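Local atomic coordinates of DspB (Aggregatibacter actinomycetemcomitans, PDB entry 1YHT), a protein that hydrolyses terminal N-acetylhexosamine residues as a family 20 glycoside hydrolase and releases bacterial cells from biofilms, probably by cleaving their matrix polysaccharide. Residues A[113-124]-A[159-167]. Sequence-based numbering, arbitrary orientation.
Sequences PELDSPNHMTAI and FMQSLMSEV
Leu115 drives its isobutyl end into the face of helix 159-167. With CG anti to the backbone N (chi1 -168°), the side chain stretches out from the strand and both methyls reach the helix. CD2 settles against two consecutive residues, 3.7 Å from Met164 CG and 3.8 Å from Leu163 CG, while CD1 comes within 3.9 Å of Leu163 CD2, the two leucine side chains meeting at a slant. Met160 closes this group from the N-terminal side of the helix. Its chain is bent at both chi2 and chi3, which curls the methyl CE back against Leu115 CD2 and the CB of Ser117, and leaves SD facing Met121 CE end to end at 3.7 Å.

Toward the start of the strand segment a second close contact forms where Pro113 and Val167 slip past one another, with Pro113 CB 3.7 Å from Val167 CG1. The other flank is looser: Ile124 meets Leu163 methyl to methyl, but its CG2 comes only to the edge of the Phe159 ring, 4.3 Å from CE2. The far face of the helix is partly open to solvent, though Glu166 is held there by Ser64 OG and Leu66 N, and Ser162 OG turns back to donate to Phe159 O at 2.7 Å.

Strand 113-117 and the helix run nearly antiparallel (166°), their axes 10.0 Å apart, as expected where a TIM-barrel helix lies against the outside of the barrel. The opposite face of the strand is polar: Glu114 bonds to His51, His53 and Trp216. Ser117 OG, on the helix-facing side, is hydrogen-bonded to Tyr198. All these polar bonds stay within one segment or go elsewhere in the chain; strand and helix meet through apolar groups, so their cohesion rests on shape and buried apolar surface.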
loop_
_atom_site.group_PDB
_atom_site.type_symbol
_atom_site.label_atom_id
_atom_site.label_comp_id
_atom_site.label_asym_id
_atom_site.label_seq_id
_atom_site.Cartn_x
_atom_site.Cartn_y
_atom_site.Cartn_z
ATOM N N PRO A 113 5.615 2.986 -5.281
ATOM C CA PRO A 113 4.224 3.447 -5.450
ATOM C C PRO A 113 3.244 2.284 -5.389
ATOM O O PRO A 113 3.577 1.195 -5.852
ATOM C CB PRO A 113 4.232 4.116 -6.839
ATOM C CG PRO A 113 5.228 3.250 -7.650
ATOM C CD PRO A 113 6.370 3.042 -6.560
ATOM N N GLU A 114 2.039 2.533 -4.850
ATOM C CA GLU A 114 0.939 1.583 -4.847
ATOM C C GLU A 114 -0.243 2.174 -5.558
ATOM O O GLU A 114 -0.868 3.133 -5.067
ATOM C CB GLU A 114 0.489 1.124 -3.429
ATOM C CG GLU A 114 -0.576 0.022 -3.492
ATOM C CD GLU A 114 -1.181 -0.420 -2.172
ATOM O OE1 GLU A 114 -0.652 -0.094 -1.085
ATOM O OE2 GLU A 114 -2.254 -1.085 -2.245
ATOM N N LEU A 115 -0.583 1.561 -6.693
ATOM C CA LEU A 115 -1.794 1.892 -7.417
ATOM C C LEU A 115 -2.746 0.731 -7.171
ATOM O O LEU A 115 -2.650 -0.286 -7.813
ATOM C CB LEU A 115 -1.471 2.082 -8.913
ATOM C CG LEU A 115 -2.558 2.702 -9.784
ATOM C CD1 LEU A 115 -2.768 4.157 -9.414
ATOM C CD2 LEU A 115 -2.216 2.539 -11.266
ATOM N N ASP A 116 -3.630 0.890 -6.187
ATOM C CA ASP A 116 -4.428 -0.215 -5.708
ATOM C C ASP A 116 -5.581 -0.498 -6.705
ATOM O O ASP A 116 -6.141 0.413 -7.332
ATOM C CB ASP A 116 -4.954 0.056 -4.284
ATOM C CG ASP A 116 -5.359 -1.206 -3.546
ATOM O OD1 ASP A 116 -5.502 -2.280 -4.196
ATOM O OD2 ASP A 116 -5.575 -1.096 -2.301
ATOM N N SER A 117 -5.849 -1.777 -6.855
ATOM C CA SER A 117 -6.925 -2.313 -7.691
ATOM C C SER A 117 -7.037 -3.792 -7.360
ATOM O O SER A 117 -6.110 -4.377 -6.770
ATOM C CB SER A 117 -6.683 -2.075 -9.173
ATOM O OG SER A 117 -5.880 -3.073 -9.783
ATOM N N PRO A 118 -8.186 -4.419 -7.715
ATOM C CA PRO A 118 -9.356 -3.866 -8.388
ATOM C C PRO A 118 -10.311 -3.062 -7.531
ATOM O O PRO A 118 -11.190 -2.399 -8.091
ATOM C CB PRO A 118 -10.108 -5.131 -8.881
ATOM C CG PRO A 118 -9.716 -6.176 -8.002
ATOM C CD PRO A 118 -8.324 -5.856 -7.476
ATOM N N ASN A 119 -10.185 -3.154 -6.208
ATOM C CA ASN A 119 -10.998 -2.348 -5.280
ATOM C C ASN A 119 -10.157 -1.116 -4.847
ATOM O O ASN A 119 -9.131 -0.827 -5.476
ATOM C CB ASN A 119 -11.492 -3.260 -4.129
ATOM C CG ASN A 119 -12.888 -2.861 -3.572
ATOM O OD1 ASN A 119 -13.910 -3.612 -3.707
ATOM N ND2 ASN A 119 -12.944 -1.704 -2.921
ATOM N N HIS A 120 -10.574 -0.409 -3.794
ATOM C CA HIS A 120 -9.772 0.671 -3.210
ATOM C C HIS A 120 -9.307 1.671 -4.293
ATOM O O HIS A 120 -8.158 2.137 -4.313
ATOM C CB HIS A 120 -8.614 0.070 -2.405
ATOM C CG HIS A 120 -9.038 -0.523 -1.092
ATOM N ND1 HIS A 120 -9.445 0.255 -0.028
ATOM C CD2 HIS A 120 -9.132 -1.814 -0.671
ATOM C CE1 HIS A 120 -9.781 -0.532 0.987
ATOM N NE2 HIS A 120 -9.579 -1.793 0.632
ATOM N N MET A 121 -10.232 2.026 -5.196
ATOM C CA MET A 121 -9.880 2.913 -6.319
ATOM C C MET A 121 -10.946 3.893 -6.702
ATOM O O MET A 121 -10.956 4.384 -7.830
ATOM C CB MET A 121 -9.379 2.097 -7.533
ATOM C CG MET A 121 -10.330 1.101 -8.125
ATOM S SD MET A 121 -9.706 0.190 -9.555
ATOM C CE MET A 121 -8.978 1.509 -10.517
ATOM N N THR A 122 -11.834 4.232 -5.767
ATOM C CA THR A 122 -12.928 5.154 -6.068
ATOM C C THR A 122 -12.453 6.536 -6.508
ATOM O O THR A 122 -13.062 7.130 -7.364
ATOM C CB THR A 122 -13.934 5.264 -4.929
ATOM O OG1 THR A 122 -14.359 3.948 -4.578
ATOM C CG2 THR A 122 -15.158 6.059 -5.358
ATOM N N ALA A 123 -11.378 7.049 -5.927
ATOM C CA ALA A 123 -10.911 8.382 -6.296
ATOM C C ALA A 123 -10.545 8.423 -7.798
ATOM O O ALA A 123 -10.856 9.370 -8.509
ATOM C CB ALA A 123 -9.727 8.775 -5.434
ATOM N N ILE A 124 -9.877 7.384 -8.266
ATOM C CA ILE A 124 -9.586 7.241 -9.696
ATOM C C ILE A 124 -10.881 7.267 -10.514
ATOM O O ILE A 124 -10.965 7.978 -11.493
ATOM C CB ILE A 124 -8.834 5.939 -9.963
ATOM C CG1 ILE A 124 -7.374 6.038 -9.446
ATOM C CG2 ILE A 124 -8.844 5.604 -11.426
ATOM C CD1 ILE A 124 -6.647 4.702 -9.341
ATOM N N PHE A 159 -6.431 0.391 -19.768
ATOM C CA PHE A 159 -6.547 1.611 -18.982
ATOM C C PHE A 159 -5.633 1.628 -17.745
ATOM O O PHE A 159 -4.893 2.608 -17.522
ATOM C CB PHE A 159 -7.985 1.858 -18.534
ATOM C CG PHE A 159 -8.083 2.953 -17.542
ATOM C CD1 PHE A 159 -8.024 4.272 -17.962
ATOM C CD2 PHE A 159 -8.122 2.674 -16.178
ATOM C CE1 PHE A 159 -8.054 5.334 -17.026
ATOM C CE2 PHE A 159 -8.123 3.708 -15.250
ATOM C CZ PHE A 159 -8.106 5.052 -15.683
ATOM N N MET A 160 -5.696 0.551 -16.960
ATOM C CA MET A 160 -4.881 0.371 -15.762
ATOM C C MET A 160 -3.413 0.510 -16.097
ATOM O O MET A 160 -2.702 1.209 -15.391
ATOM C CB MET A 160 -5.101 -0.994 -15.085
ATOM C CG MET A 160 -6.351 -1.061 -14.276
ATOM S SD MET A 160 -6.556 0.268 -13.084
ATOM C CE MET A 160 -5.129 0.126 -12.055
ATOM N N GLN A 161 -3.009 -0.153 -17.170
ATOM C CA GLN A 161 -1.645 -0.140 -17.595
ATOM C C GLN A 161 -1.195 1.253 -18.076
ATOM O O GLN A 161 -0.103 1.635 -17.805
ATOM C CB GLN A 161 -1.442 -1.189 -18.664
ATOM C CG GLN A 161 -1.382 -2.608 -18.035
ATOM C CD GLN A 161 -1.217 -3.687 -19.095
ATOM O OE1 GLN A 161 -1.286 -3.403 -20.293
ATOM N NE2 GLN A 161 -0.997 -4.928 -18.652
ATOM N N SER A 162 -2.054 1.992 -18.764
ATOM C CA SER A 162 -1.751 3.385 -19.122
ATOM C C SER A 162 -1.500 4.264 -17.881
ATOM O O SER A 162 -0.580 5.057 -17.907
ATOM C CB SER A 162 -2.816 3.991 -20.035
ATOM O OG SER A 162 -3.953 4.371 -19.288
ATOM N N LEU A 163 -2.258 4.077 -16.792
ATOM C CA LEU A 163 -2.054 4.824 -15.541
ATOM C C LEU A 163 -0.792 4.308 -14.825
ATOM O O LEU A 163 0.055 5.089 -14.359
ATOM C CB LEU A 163 -3.279 4.699 -14.618
ATOM C CG LEU A 163 -3.316 5.539 -13.341
ATOM C CD1 LEU A 163 -3.106 7.081 -13.640
ATOM C CD2 LEU A 163 -4.650 5.272 -12.617
ATOM N N MET A 164 -0.595 2.998 -14.833
ATOM C CA MET A 164 0.667 2.457 -14.299
ATOM C C MET A 164 1.888 3.056 -14.991
ATOM O O MET A 164 2.853 3.431 -14.314
ATOM C CB MET A 164 0.708 0.945 -14.404
ATOM C CG MET A 164 -0.323 0.231 -13.528
ATOM S SD MET A 164 -0.482 -1.539 -13.996
ATOM C CE MET A 164 1.098 -2.182 -13.435
ATOM N N SER A 165 1.842 3.178 -16.320
ATOM C CA SER A 165 2.962 3.794 -17.067
ATOM C C SER A 165 3.280 5.227 -16.628
ATOM O O SER A 165 4.447 5.632 -16.524
ATOM C CB SER A 165 2.655 3.770 -18.567
ATOM O OG SER A 165 2.620 2.427 -19.034
ATOM N N GLU A 166 2.225 6.017 -16.402
ATOM C CA GLU A 166 2.375 7.365 -15.893
ATOM C C GLU A 166 3.010 7.383 -14.495
ATOM O O GLU A 166 3.932 8.170 -14.213
ATOM C CB GLU A 166 1.012 8.034 -15.862
ATOM C CG GLU A 166 1.114 9.488 -15.396
ATOM C CD GLU A 166 -0.219 10.197 -15.385
ATOM O OE1 GLU A 166 -0.902 10.126 -14.347
ATOM O OE2 GLU A 166 -0.536 10.842 -16.387
ATOM N N VAL A 167 2.514 6.523 -13.614
ATOM C CA VAL A 167 3.049 6.416 -12.228
ATOM C C VAL A 167 4.522 5.987 -12.245
ATOM O O VAL A 167 5.383 6.575 -11.568
ATOM C CB VAL A 167 2.178 5.517 -11.373
ATOM C CG1 VAL A 167 2.857 5.215 -10.055
ATOM C CG2 VAL A 167 0.812 6.160 -11.126
#